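Acetyl-CoA hydrolase/transferase family protein (Porphyromonas gingivalis, PDB 2NVV) probably hydrolyses acetyl-CoA or transfers coenzyme A between acetate and another carboxylic acid, as a zinc-containing member of the acetyl-CoA hydrolase/transferase family. Local coordinates at residues Gln110-Gly115 with Leu145-Arg150; Asn18-Phe23 with Ala76-Thr81; Ala356-Asn361 with Gln458-Gly463. All coordinates share one frame; numbering follows the deposited sequence.

How the contacts relate
The three contacts follow one another along the chain: contact 2 closes first, contact 1 comes next and contact 3 last. Contacts 1 and 2 lie in the N-terminal family region, around one parallel sheet of seven strands. Their centres are 15 Å apart. Contact 2 links two strands of that sheet across the strand between them. Contact 1 joins two helices, and Ile148 of helix 145-151 packs on the backbone of Gly22 and Phe23 in strand 20-23. Contact 3 belongs to the C-terminal family region, with its centre 42 to 43 Å from the others and nearest atoms about 23 Å away. Two contacts thus tie together the N-terminal sheet layer, away from the zinc, while the third lies close to a zinc site.

Contact 1: Gln110-Gly115 with Leu145-Arg150; sequences QDLRYG and LPTICR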
ATOM      1  N   GLN A 110      -7.260 -11.625  -9.242  1.00  6.39           N
ATOM      2  CA  GLN A 110      -7.026 -12.719  -8.316  1.00  6.39           C
ATOM      3  C   GLN A 110      -8.113 -12.850  -7.269  1.00  6.49           C
ATOM      4  O   GLN A 110      -8.467 -13.961  -6.876  1.00  6.39           O
ATOM      5  CB  GLN A 110      -5.669 -12.578  -7.620  1.00  6.39           C
ATOM      6  CG  GLN A 110      -5.496 -11.309  -6.840  1.00  6.39           C
ATOM      7  CD  GLN A 110      -4.353 -11.386  -5.836  1.00  6.39           C
ATOM      8  OE1 GLN A 110      -3.263 -11.862  -6.148  1.00  6.39           O
ATOM      9  NE2 GLN A 110      -4.599 -10.902  -4.627  1.00  6.66           N
ATOM     10  N   ASP A 111      -8.644 -11.724  -6.812  1.00  6.39           N
ATOM     11  CA  ASP A 111      -9.688 -11.746  -5.795  1.00  6.52           C
ATOM     12  C   ASP A 111     -10.968 -12.347  -6.338  1.00  6.39           C
ATOM     13  O   ASP A 111     -11.809 -12.830  -5.581  1.00  6.50           O
ATOM     14  CB  ASP A 111      -9.935 -10.334  -5.263  1.00  7.65           C
ATOM     15  CG  ASP A 111      -8.854  -9.883  -4.301  1.00  7.46           C
ATOM     16  OD1 ASP A 111      -7.803 -10.551  -4.232  1.00  6.39           O
ATOM     17  OD2 ASP A 111      -9.049  -8.859  -3.611  1.00  9.68           O
ATOM     18  N   LEU A 112     -11.114 -12.297  -7.656  1.00  6.39           N
ATOM     19  CA  LEU A 112     -12.274 -12.870  -8.316  1.00  7.17           C
ATOM     20  C   LEU A 112     -12.070 -14.374  -8.271  1.00  6.39           C
ATOM     21  O   LEU A 112     -12.986 -15.125  -7.970  1.00  6.39           O
ATOM     22  CB  LEU A 112     -12.351 -12.387  -9.765  1.00  6.39           C
ATOM     23  CG  LEU A 112     -13.210 -11.138  -9.993  1.00  6.96           C
ATOM     24  CD1 LEU A 112     -12.970 -10.572 -11.392  1.00  6.39           C
ATOM     25  CD2 LEU A 112     -14.679 -11.506  -9.788  1.00  6.39           C
ATOM     26  N   ARG A 113     -10.847 -14.803  -8.566  1.00  6.74           N
ATOM     27  CA  ARG A 113     -10.502 -16.212  -8.555  1.00  6.39           C
ATOM     28  C   ARG A 113     -10.600 -16.772  -7.142  1.00  6.39           C
ATOM     29  O   ARG A 113     -10.996 -17.919  -6.958  1.00  7.15           O
ATOM     30  CB  ARG A 113      -9.092 -16.414  -9.118  1.00  6.90           C
ATOM     31  CG  ARG A 113      -8.931 -15.953 -10.563  1.00  7.05           C
ATOM     32  CD  ARG A 113      -7.719 -16.595 -11.214  1.00  6.39           C
ATOM     33  NE  ARG A 113      -6.471 -16.205 -10.563  1.00  6.39           N
ATOM     34  CZ  ARG A 113      -5.745 -15.142 -10.884  1.00  6.55           C
ATOM     35  NH1 ARG A 113      -4.629 -14.887 -10.215  1.00  6.39           N
ATOM     36  NH2 ARG A 113      -6.126 -14.344 -11.878  1.00  6.52           N
ATOM     37  N   TYR A 114     -10.245 -15.962  -6.149  1.00  6.39           N
ATOM     38  CA  TYR A 114     -10.309 -16.368  -4.743  1.00  6.39           C
ATOM     39  C   TYR A 114     -11.763 -16.543  -4.292  1.00  6.39           C
ATOM     40  O   TYR A 114     -12.031 -17.140  -3.253  1.00  7.37           O
ATOM     41  CB  TYR A 114      -9.629 -15.322  -3.841  1.00  6.39           C
ATOM     42  CG  TYR A 114      -8.147 -15.155  -4.087  1.00  6.39           C
ATOM     43  CD1 TYR A 114      -7.446 -16.065  -4.880  1.00  6.39           C
ATOM     44  CD2 TYR A 114      -7.435 -14.099  -3.510  1.00  6.39           C
ATOM     45  CE1 TYR A 114      -6.067 -15.927  -5.096  1.00  6.39           C
ATOM     46  CE2 TYR A 114      -6.060 -13.957  -3.717  1.00  6.39           C
ATOM     47  CZ  TYR A 114      -5.386 -14.875  -4.511  1.00  6.39           C
ATOM     48  OH  TYR A 114      -4.038 -14.750  -4.729  1.00  6.39           O
ATOM     49  N   GLY A 115     -12.689 -16.002  -5.077  1.00  6.39           N
ATOM     50  CA  GLY A 115     -14.099 -16.105  -4.767  1.00  6.39           C
ATOM     51  C   GLY A 115     -14.608 -14.978  -3.889  1.00  6.69           C
ATOM     52  O   GLY A 115     -15.736 -15.052  -3.381  1.00  6.39           O
ATOM     53  N   LEU A 145      -9.679  -9.249 -18.743  1.00  6.39           N
ATOM     54  CA  LEU A 145     -10.128 -10.155 -19.786  1.00  6.39           C
ATOM     55  C   LEU A 145      -9.934 -11.638 -19.506  1.00  6.39           C
ATOM     56  O   LEU A 145     -10.904 -12.387 -19.419  1.00  6.49           O
ATOM     57  CB  LEU A 145      -9.435  -9.805 -21.105  1.00  6.39           C
ATOM     58  CG  LEU A 145      -9.665 -10.753 -22.294  1.00  6.39           C
ATOM     59  CD1 LEU A 145     -11.001 -10.464 -22.950  1.00  6.66           C
ATOM     60  CD2 LEU A 145      -8.557 -10.571 -23.308  1.00  6.39           C
ATOM     61  N   PRO A 146      -8.675 -12.090 -19.366  1.00  6.72           N
ATOM     62  CA  PRO A 146      -8.473 -13.518 -19.106  1.00  6.39           C
ATOM     63  C   PRO A 146      -9.239 -14.100 -17.926  1.00  6.53           C
ATOM     64  O   PRO A 146      -9.671 -15.252 -17.973  1.00  6.84           O
ATOM     65  CB  PRO A 146      -6.951 -13.637 -18.956  1.00  6.39           C
ATOM     66  CG  PRO A 146      -6.509 -12.258 -18.563  1.00  6.39           C
ATOM     67  CD  PRO A 146      -7.386 -11.374 -19.398  1.00  7.11           C
ATOM     68  N   THR A 147      -9.431 -13.308 -16.881  1.00  6.48           N
ATOM     69  CA  THR A 147     -10.139 -13.797 -15.716  1.00  6.83           C
ATOM     70  C   THR A 147     -11.646 -13.896 -15.942  1.00  6.39           C
ATOM     71  O   THR A 147     -12.259 -14.883 -15.537  1.00  6.51           O
ATOM     72  CB  THR A 147      -9.853 -12.915 -14.492  1.00  6.39           C
ATOM     73  OG1 THR A 147      -8.434 -12.833 -14.298  1.00  6.39           O
ATOM     74  CG2 THR A 147     -10.507 -13.499 -13.236  1.00  6.39           C
ATOM     75  N   ILE A 148     -12.247 -12.895 -16.584  1.00  6.39           N
ATOM     76  CA  ILE A 148     -13.686 -12.946 -16.818  1.00  6.77           C
ATOM     77  C   ILE A 148     -14.056 -14.039 -17.824  1.00  6.98           C
ATOM     78  O   ILE A 148     -15.128 -14.632 -17.740  1.00  7.11           O
ATOM     79  CB  ILE A 148     -14.266 -11.562 -17.295  1.00  6.95           C
ATOM     80  CG1 ILE A 148     -13.524 -11.049 -18.519  1.00  6.39           C
ATOM     81  CG2 ILE A 148     -14.172 -10.548 -16.175  1.00  6.39           C
ATOM     82  CD1 ILE A 148     -14.036  -9.717 -19.009  1.00  6.39           C
ATOM     83  N   CYS A 149     -13.165 -14.303 -18.774  1.00  7.65           N
ATOM     84  CA  CYS A 149     -13.396 -15.337 -19.774  1.00  7.74           C
ATOM     85  C   CYS A 149     -13.297 -16.718 -19.144  1.00  9.12           C
ATOM     86  O   CYS A 149     -13.996 -17.656 -19.549  1.00  9.59           O
ATOM     87  CB  CYS A 149     -12.376 -15.228 -20.901  1.00  7.72           C
ATOM     88  SG  CYS A 149     -12.678 -13.888 -22.073  1.00  6.39           S
ATOM     89  N   ARG A 150     -12.427 -16.836 -18.148  1.00  8.87           N
ATOM     90  CA  ARG A 150     -12.229 -18.097 -17.456  1.00  8.61           C
ATOM     91  C   ARG A 150     -13.385 -18.406 -16.512  1.00  7.84           C
ATOM     92  O   ARG A 150     -13.919 -19.518 -16.514  1.00  6.39           O
ATOM     93  CB  ARG A 150     -10.926 -18.062 -16.649  1.00  9.68           C
ATOM     94  CG  ARG A 150     -10.729 -19.300 -15.810  1.00 12.35           C
ATOM     95  CD  ARG A 150     -10.029 -19.016 -14.491  1.00 14.98           C
ATOM     96  NE  ARG A 150      -8.578 -19.178 -14.578  1.00 16.10           N
ATOM     97  CZ  ARG A 150      -7.846 -19.791 -13.651  1.00 17.63           C
ATOM     98  NH1 ARG A 150      -8.435 -20.302 -12.572  1.00 18.18           N
ATOM     99  NH2 ARG A 150      -6.525 -19.884 -13.793  1.00 18.95           N
TER
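Thr147 of helix 145-151 packs against Leu112 and Arg113 in the last turn of helix 108-113. Its methyl CG2 does the apolar touching. With OG1 beside the backbone N (chi1 -55°), CG2 is anti to that N and points at the aliphatic base of two side chains. Thr147 CG2 lies 4.0 Å from Arg113 CG and 4.1 Å from Leu112 CB. The hydroxyl faces the end of Arg113: Thr147 OG1 is 3.7 Å from Arg113 NH2, at the edge of the guanidinium and in its plane. Glu175, which lies outside both segments, links the two, for its OE2 is hydrogen-bonded to Thr147 OG1 and also salt-bridged to Arg113 NH2.

The CB of Ile148 points away from helix 108-113. Cys149, like Leu145 one turn before it, rests on Ile125 of strand 122-127. Next comes the exposed Arg150. Its chain bends at chi2 and chi3, which lays the guanidinium against Arg113. Arg113 CD sits over the centre of one face of the Arg150 guanidinium, 4.0 Å above the plane. The two guanidinium planes are 43° apart. Glu175 OE1 salt-bridges Arg150 NE, Asp178 salt-bridges Arg113 NH1, and Glu334 shares Arg113 NH2 with Glu175; these acids probably offset the like charges.

Helix 108-113 closes in a Schellman motif at Gly115. Helix 145-151 lies on the parallel sheet, as helices do in Rossmann-like alpha/beta folds, and helix 108-113 packs at its side.

Contact 2: Asn18-Phe23 with Ala76-Thr81; sequences NDNVGF and AVKFRT
Asn18 and Lys78 have their CA atoms 7.5 Å apart, and Asn20 and Phe79 8.9 Å, because strands 20-23 and 77-81 run parallel with strand 55-58 between them. All three belong to the seven-strand parallel sheet of the Rossmann-like N-terminal region. The contact is therefore made by side chains reaching past the middle strand, at the end where the strands begin.

Lys78 stands where the chain turns a corner into strand 79-81. Its side chain is extended except for a bend at chi3 (-56°), which swings the amino group over to Asn18. Lys78 NZ donates to Asn18 OD1 at 2.9 Å. The nitrogen does not use a lone pair of the amide oxygen but sits above the carbonyl plane, 43° out of it. Asn18 CB starts off away from 76-81, and only the end of the side chain turns back to meet the lysine. Asn18 is exposed, and this bond lies at the protein surface. The backbone of Asn18 is hydrogen-bonded to Lys54, which the Lys78 side chain also touches.

Further along, the ring end of Phe79 comes near Asn20. The ring meets Phe58 of the middle strand edge-to-face and also touches Ser99 of strand 99-100. Asn20 crosses it at about a right angle, with the amide plane 72° from the ring plane. The amide nitrogen ND2 is held elsewhere, by the carbonyl oxygen of Lys119, which helps to fix the rotation of the group. At its other end, Asn20 OD1 lies obliquely to the ring, 3.3 Å from Phe79 CE2 and 3.7 Å from Phe79 CZ.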
ATOM      1  N   ASN A  18     -30.003  -9.582 -12.101  1.00  7.67           N
ATOM      2  CA  ASN A  18     -29.183 -10.143 -11.033  1.00  7.62           C
ATOM      3  C   ASN A  18     -27.965 -10.927 -11.515  1.00  6.39           C
ATOM      4  O   ASN A  18     -27.246 -11.519 -10.713  1.00  6.39           O
ATOM      5  CB  ASN A  18     -30.030 -11.029 -10.129  1.00  8.63           C
ATOM      6  CG  ASN A  18     -29.604 -10.949  -8.680  1.00  9.44           C
ATOM      7  OD1 ASN A  18     -29.681  -9.884  -8.058  1.00 10.06           O
ATOM      8  ND2 ASN A  18     -29.148 -12.081  -8.128  1.00  9.93           N
ATOM      9  N   ASP A  19     -27.737 -10.943 -12.822  1.00  6.86           N
ATOM     10  CA  ASP A  19     -26.569 -11.620 -13.360  1.00  6.39           C
ATOM     11  C   ASP A  19     -25.380 -10.710 -13.102  1.00  6.39           C
ATOM     12  O   ASP A  19     -25.526  -9.492 -13.052  1.00  6.39           O
ATOM     13  CB  ASP A  19     -26.681 -11.826 -14.875  1.00  7.17           C
ATOM     14  CG  ASP A  19     -27.380 -13.118 -15.258  1.00  7.72           C
ATOM     15  OD1 ASP A  19     -27.509 -14.029 -14.406  1.00  9.91           O
ATOM     16  OD2 ASP A  19     -27.789 -13.229 -16.437  1.00  8.47           O
ATOM     17  N   ASN A  20     -24.208 -11.297 -12.925  1.00  6.39           N
ATOM     18  CA  ASN A  20     -22.997 -10.507 -12.736  1.00  6.39           C
ATOM     19  C   ASN A  20     -22.281 -10.545 -14.073  1.00  6.39           C
ATOM     20  O   ASN A  20     -21.989 -11.615 -14.599  1.00  6.39           O
ATOM     21  CB  ASN A  20     -22.099 -11.095 -11.643  1.00  6.39           C
ATOM     22  CG  ASN A  20     -22.606 -10.799 -10.258  1.00  6.39           C
ATOM     23  OD1 ASN A  20     -23.399  -9.879 -10.063  1.00  6.39           O
ATOM     24  ND2 ASN A  20     -22.142 -11.565  -9.282  1.00  6.50           N
ATOM     25  N   VAL A  21     -22.002  -9.378 -14.630  1.00  7.78           N
ATOM     26  CA  VAL A  21     -21.343  -9.327 -15.923  1.00  6.39           C
ATOM     27  C   VAL A  21     -19.965  -8.687 -15.865  1.00  6.39           C
ATOM     28  O   VAL A  21     -19.764  -7.649 -15.227  1.00  6.39           O
ATOM     29  CB  VAL A  21     -22.209  -8.557 -16.956  1.00  6.39           C
ATOM     30  CG1 VAL A  21     -21.634  -8.733 -18.340  1.00  6.39           C
ATOM     31  CG2 VAL A  21     -23.648  -9.059 -16.910  1.00  6.39           C
ATOM     32  N   GLY A  22     -19.014  -9.329 -16.534  1.00  6.39           N
ATOM     33  CA  GLY A  22     -17.661  -8.808 -16.592  1.00  6.39           C
ATOM     34  C   GLY A  22     -17.446  -8.329 -18.010  1.00  6.39           C
ATOM     35  O   GLY A  22     -17.833  -9.009 -18.957  1.00  6.39           O
ATOM     36  N   PHE A  23     -16.848  -7.153 -18.162  1.00  6.82           N
ATOM     37  CA  PHE A  23     -16.593  -6.597 -19.483  1.00  6.39           C
ATOM     38  C   PHE A  23     -15.097  -6.516 -19.776  1.00  6.39           C
ATOM     39  O   PHE A  23     -14.289  -6.301 -18.883  1.00  7.16           O
ATOM     40  CB  PHE A  23     -17.225  -5.209 -19.588  1.00  6.39           C
ATOM     41  CG  PHE A  23     -18.656  -5.156 -19.115  1.00  6.57           C
ATOM     42  CD1 PHE A  23     -18.951  -5.047 -17.757  1.00  6.39           C
ATOM     43  CD2 PHE A  23     -19.709  -5.194 -20.020  1.00  7.00           C
ATOM     44  CE1 PHE A  23     -20.273  -4.973 -17.310  1.00  6.39           C
ATOM     45  CE2 PHE A  23     -21.027  -5.121 -19.580  1.00  6.39           C
ATOM     46  CZ  PHE A  23     -21.306  -5.010 -18.221  1.00  6.39           C
ATOM     47  N   ALA A  76     -29.749   0.266 -14.180  1.00  8.50           N
ATOM     48  CA  ALA A  76     -29.637  -1.189 -14.145  1.00  7.46           C
ATOM     49  C   ALA A  76     -28.326  -1.630 -13.536  1.00  7.28           C
ATOM     50  O   ALA A  76     -27.825  -2.703 -13.853  1.00  7.82           O
ATOM     51  CB  ALA A  76     -29.770  -1.759 -15.571  1.00  7.18           C
ATOM     52  N   VAL A  77     -27.772  -0.808 -12.658  1.00  7.69           N
ATOM     53  CA  VAL A  77     -26.502  -1.134 -12.024  1.00  7.66           C
ATOM     54  C   VAL A  77     -26.726  -1.571 -10.584  1.00  7.95           C
ATOM     55  O   VAL A  77     -26.978  -0.723  -9.729  1.00  7.92           O
ATOM     56  CB  VAL A  77     -25.559   0.100 -11.998  1.00  6.43           C
ATOM     57  CG1 VAL A  77     -24.218  -0.284 -11.421  1.00  6.39           C
ATOM     58  CG2 VAL A  77     -25.411   0.680 -13.387  1.00  7.05           C
ATOM     59  N   LYS A  78     -26.630  -2.868 -10.297  1.00  7.64           N
ATOM     60  CA  LYS A  78     -26.828  -3.308  -8.916  1.00  7.16           C
ATOM     61  C   LYS A  78     -25.561  -3.010  -8.115  1.00  6.39           C
ATOM     62  O   LYS A  78     -25.628  -2.613  -6.952  1.00  6.39           O
ATOM     63  CB  LYS A  78     -27.195  -4.801  -8.839  1.00  8.13           C
ATOM     64  CG  LYS A  78     -26.045  -5.779  -8.934  1.00 10.71           C
ATOM     65  CD  LYS A  78     -26.503  -7.207  -8.566  1.00 11.36           C
ATOM     66  CE  LYS A  78     -27.129  -7.242  -7.175  1.00 12.61           C
ATOM     67  NZ  LYS A  78     -27.451  -8.632  -6.709  1.00 13.10           N
ATOM     68  N   PHE A  79     -24.406  -3.207  -8.740  1.00  6.39           N
ATOM     69  CA  PHE A  79     -23.138  -2.895  -8.096  1.00  6.39           C
ATOM     70  C   PHE A  79     -22.074  -2.744  -9.172  1.00  6.62           C
ATOM     71  O   PHE A  79     -22.163  -3.361 -10.231  1.00  6.39           O
ATOM     72  CB  PHE A  79     -22.753  -3.956  -7.045  1.00  6.39           C
ATOM     73  CG  PHE A  79     -22.140  -5.213  -7.611  1.00  6.39           C
ATOM     74  CD1 PHE A  79     -20.864  -5.192  -8.174  1.00  6.73           C
ATOM     75  CD2 PHE A  79     -22.831  -6.428  -7.547  1.00  6.39           C
ATOM     76  CE1 PHE A  79     -20.272  -6.354  -8.665  1.00  6.81           C
ATOM     77  CE2 PHE A  79     -22.255  -7.603  -8.035  1.00  6.39           C
ATOM     78  CZ  PHE A  79     -20.961  -7.563  -8.599  1.00  6.53           C
ATOM     79  N   ARG A  80     -21.070  -1.916  -8.888  1.00  7.60           N
ATOM     80  CA  ARG A  80     -20.003  -1.627  -9.841  1.00  6.39           C
ATOM     81  C   ARG A  80     -18.592  -1.632  -9.239  1.00  6.39           C
ATOM     82  O   ARG A  80     -18.374  -1.149  -8.124  1.00  6.39           O
ATOM     83  CB  ARG A  80     -20.279  -0.259 -10.475  1.00  6.39           C
ATOM     84  CG  ARG A  80     -19.245   0.213 -11.472  1.00  6.39           C
ATOM     85  CD  ARG A  80     -19.436  -0.449 -12.819  1.00  6.39           C
ATOM     86  NE  ARG A  80     -18.563   0.159 -13.817  1.00  6.39           N
ATOM     87  CZ  ARG A  80     -17.240   0.060 -13.819  1.00  6.39           C
ATOM     88  NH1 ARG A  80     -16.525   0.664 -14.763  1.00  6.39           N
ATOM     89  NH2 ARG A  80     -16.636  -0.654 -12.888  1.00  6.39           N
ATOM     90  N   THR A  81     -17.642  -2.175 -10.001  1.00  6.39           N
ATOM     91  CA  THR A  81     -16.231  -2.247  -9.608  1.00  6.39           C
ATOM     92  C   THR A  81     -15.381  -2.381 -10.869  1.00  6.93           C
ATOM     93  O   THR A  81     -15.836  -2.919 -11.878  1.00  6.39           O
ATOM     94  CB  THR A  81     -15.908  -3.474  -8.740  1.00  6.65           C
ATOM     95  OG1 THR A  81     -17.117  -4.089  -8.296  1.00 10.06           O
ATOM     96  CG2 THR A  81     -15.086  -3.065  -7.540  1.00  6.39           C
TER

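Contact 3: Ala356-Asn361 with Gln458-Gly463; sequences ADIFGN and QYLELG
Asp357 OD1 is gripped by three N-H groups of its own loop. Phe359 N donates at 2.9 Å to Asp357 OD1, on the anti side of the carboxylate and 29° out of its plane. This is an Asx turn. Asn361 adds two bonds, both 3.1 Å: its side-chain ND2 meets the syn lone pair of Asp357 OD1, and its backbone N comes to the same oxygen from above the plane. The carboxylate is thereby fixed at the start of a type I turn from Asp357 to Gly360. With Gly360 at positive phi, and with Asp357 N bonded to Asn361 O, the loop is a type I turn plus G1 beta bulge. It links strands 355-357 and 362-367 as a hairpin.

The turn presents Ile358 and Phe359 to the end of helix 453-459. The contact there is wholly apolar. Ile358 is extended beyond CB (chi2 -180°), which carries its tip CD1 to Tyr459 CD2 at 3.7 Å. The same CD1 of Ile358 lies 4.1 Å from Leu460 CD2. That leucine methyl, Leu460 CD2, also meets Phe359 CZ, at 4.0 Å. Ile358 CG1 lies over one face of the Phe359 ring, offset toward its rim. Tyr459 OH is bonded to Gln470 OE1 and Asn471 N, which holds the tyrosine ring in place.

The side chain of Phe359 is about 5 Å from that of the zinc ligand Glu416 and about 9 Å from a bound zinc ion. Helix 436-446 packs against both partners: Ala440 and Ile444 on Ile358, and His441 on Leu460. The hairpin of the four-stranded mixed sheet and the end of helix 453-459 thus meet beside helix 436-446.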
ATOM      1  N   ALA A 356      -3.860  17.687  -1.577  1.00  6.39           N
ATOM      2  CA  ALA A 356      -2.808  17.122  -0.740  1.00  6.39           C
ATOM      3  C   ALA A 356      -2.727  17.966   0.517  1.00  6.39           C
ATOM      4  O   ALA A 356      -3.136  19.126   0.502  1.00  6.39           O
ATOM      5  CB  ALA A 356      -1.474  17.166  -1.480  1.00  6.73           C
ATOM      6  N   ASP A 357      -2.237  17.400   1.612  1.00  6.42           N
ATOM      7  CA  ASP A 357      -2.094  18.198   2.823  1.00  6.50           C
ATOM      8  C   ASP A 357      -0.620  18.370   3.151  1.00  6.39           C
ATOM      9  O   ASP A 357       0.241  17.682   2.600  1.00  6.39           O
ATOM     10  CB  ASP A 357      -2.866  17.607   4.019  1.00  7.53           C
ATOM     11  CG  ASP A 357      -2.386  16.231   4.427  1.00 10.69           C
ATOM     12  OD1 ASP A 357      -1.163  15.990   4.421  1.00 14.58           O
ATOM     13  OD2 ASP A 357      -3.246  15.393   4.780  1.00 12.60           O
ATOM     14  N   ILE A 358      -0.337  19.301   4.048  1.00  6.39           N
ATOM     15  CA  ILE A 358       1.032  19.622   4.440  1.00  6.39           C
ATOM     16  C   ILE A 358       1.857  18.494   5.053  1.00  6.39           C
ATOM     17  O   ILE A 358       3.046  18.668   5.320  1.00  6.39           O
ATOM     18  CB  ILE A 358       1.033  20.853   5.394  1.00  6.39           C
ATOM     19  CG1 ILE A 358       0.038  20.637   6.538  1.00  6.39           C
ATOM     20  CG2 ILE A 358       0.649  22.116   4.605  1.00  6.39           C
ATOM     21  CD1 ILE A 358      -0.049  21.796   7.536  1.00  6.39           C
ATOM     22  N   PHE A 359       1.250  17.332   5.272  1.00  7.17           N
ATOM     23  CA  PHE A 359       2.002  16.232   5.844  1.00  6.39           C
ATOM     24  C   PHE A 359       2.294  15.118   4.844  1.00  6.50           C
ATOM     25  O   PHE A 359       2.796  14.047   5.212  1.00  7.31           O
ATOM     26  CB  PHE A 359       1.279  15.704   7.077  1.00  6.39           C
ATOM     27  CG  PHE A 359       1.135  16.731   8.150  1.00  6.39           C
ATOM     28  CD1 PHE A 359      -0.104  17.305   8.421  1.00  7.60           C
ATOM     29  CD2 PHE A 359       2.257  17.194   8.839  1.00  6.42           C
ATOM     30  CE1 PHE A 359      -0.226  18.341   9.364  1.00  7.93           C
ATOM     31  CE2 PHE A 359       2.150  18.223   9.779  1.00  6.39           C
ATOM     32  CZ  PHE A 359       0.903  18.800  10.040  1.00  6.42           C
ATOM     33  N   GLY A 360       1.981  15.380   3.576  1.00  6.39           N
ATOM     34  CA  GLY A 360       2.246  14.414   2.521  1.00  6.46           C
ATOM     35  C   GLY A 360       1.171  13.405   2.195  1.00  6.39           C
ATOM     36  O   GLY A 360       1.437  12.429   1.495  1.00  6.39           O
ATOM     37  N   ASN A 361      -0.035  13.620   2.697  1.00  6.39           N
ATOM     38  CA  ASN A 361      -1.133  12.701   2.440  1.00  6.39           C
ATOM     39  C   ASN A 361      -1.861  13.181   1.197  1.00  6.39           C
ATOM     40  O   ASN A 361      -2.016  14.385   0.993  1.00  6.39           O
ATOM     41  CB  ASN A 361      -2.067  12.675   3.647  1.00  6.39           C
ATOM     42  CG  ASN A 361      -1.356  12.240   4.904  1.00  6.64           C
ATOM     43  OD1 ASN A 361      -1.095  11.056   5.104  1.00  7.22           O
ATOM     44  ND2 ASN A 361      -1.013  13.203   5.748  1.00  6.39           N
ATOM     45  N   GLN A 458       0.694  29.411   9.698  1.00  6.78           N
ATOM     46  CA  GLN A 458       0.022  29.750  10.952  1.00  6.42           C
ATOM     47  C   GLN A 458      -0.655  28.521  11.554  1.00  7.01           C
ATOM     48  O   GLN A 458      -0.827  28.424  12.772  1.00  6.98           O
ATOM     49  CB  GLN A 458      -1.030  30.830  10.719  1.00  6.42           C
ATOM     50  CG  GLN A 458      -0.464  32.212  10.460  1.00  8.41           C
ATOM     51  CD  GLN A 458      -1.555  33.248  10.242  1.00  9.40           C
ATOM     52  OE1 GLN A 458      -2.383  33.108   9.343  1.00  9.07           O
ATOM     53  NE2 GLN A 458      -1.562  34.291  11.061  1.00 10.50           N
ATOM     54  N   TYR A 459      -1.043  27.581  10.700  1.00  6.53           N
ATOM     55  CA  TYR A 459      -1.691  26.363  11.160  1.00  6.39           C
ATOM     56  C   TYR A 459      -0.724  25.523  11.979  1.00  6.95           C
ATOM     57  O   TYR A 459      -1.133  24.803  12.890  1.00  7.27           O
ATOM     58  CB  TYR A 459      -2.190  25.538   9.974  1.00  6.39           C
ATOM     59  CG  TYR A 459      -2.899  24.270  10.385  1.00  6.39           C
ATOM     60  CD1 TYR A 459      -4.192  24.307  10.905  1.00  6.39           C
ATOM     61  CD2 TYR A 459      -2.262  23.031  10.290  1.00  6.39           C
ATOM     62  CE1 TYR A 459      -4.834  23.140  11.322  1.00  6.39           C
ATOM     63  CE2 TYR A 459      -2.892  21.856  10.705  1.00  6.39           C
ATOM     64  CZ  TYR A 459      -4.175  21.922  11.218  1.00  6.59           C
ATOM     65  OH  TYR A 459      -4.779  20.767  11.626  1.00  6.41           O
ATOM     66  N   LEU A 460       0.560  25.611  11.653  1.00  7.30           N
ATOM     67  CA  LEU A 460       1.580  24.848  12.365  1.00  7.98           C
ATOM     68  C   LEU A 460       1.951  25.462  13.714  1.00  8.47           C
ATOM     69  O   LEU A 460       2.706  24.867  14.493  1.00  8.92           O
ATOM     70  CB  LEU A 460       2.829  24.725  11.504  1.00  6.39           C
ATOM     71  CG  LEU A 460       2.648  23.857  10.263  1.00  6.80           C
ATOM     72  CD1 LEU A 460       3.870  24.001   9.352  1.00  6.39           C
ATOM     73  CD2 LEU A 460       2.433  22.397  10.693  1.00  7.34           C
ATOM     74  N   GLU A 461       1.420  26.648  13.992  1.00  9.73           N
ATOM     75  CA  GLU A 461       1.707  27.321  15.251  1.00 10.20           C
ATOM     76  C   GLU A 461       0.461  27.525  16.092  1.00 10.46           C
ATOM     77  O   GLU A 461       0.339  28.548  16.763  1.00  9.81           O
ATOM     78  CB  GLU A 461       2.350  28.680  14.978  1.00 11.73           C
ATOM     79  CG  GLU A 461       3.590  28.620  14.096  1.00 13.77           C
ATOM     80  CD  GLU A 461       4.705  27.750  14.682  1.00 17.19           C
ATOM     81  OE1 GLU A 461       5.743  27.581  13.992  1.00 17.64           O
ATOM     82  OE2 GLU A 461       4.553  27.238  15.822  1.00 18.52           O
ATOM     83  N   LEU A 462      -0.460  26.564  16.064  1.00 11.46           N
ATOM     84  CA  LEU A 462      -1.697  26.692  16.821  1.00 11.08           C
ATOM     85  C   LEU A 462      -1.655  26.028  18.187  1.00 11.30           C
ATOM     86  O   LEU A 462      -2.701  25.794  18.805  1.00 13.22           O
ATOM     87  CB  LEU A 462      -2.883  26.158  16.005  1.00 10.42           C
ATOM     88  CG  LEU A 462      -3.223  26.968  14.742  1.00 10.11           C
ATOM     89  CD1 LEU A 462      -4.516  26.447  14.100  1.00  8.90           C
ATOM     90  CD2 LEU A 462      -3.373  28.439  15.109  1.00  8.52           C
ATOM     91  N   GLY A 463      -0.448  25.725  18.656  1.00 10.73           N
ATOM     92  CA  GLY A 463      -0.288  25.116  19.964  1.00 10.62           C
ATOM     93  C   GLY A 463      -0.456  23.612  20.102  1.00 10.88           C
ATOM     94  O   GLY A 463      -0.346  23.091  21.211  1.00 11.63           O
TER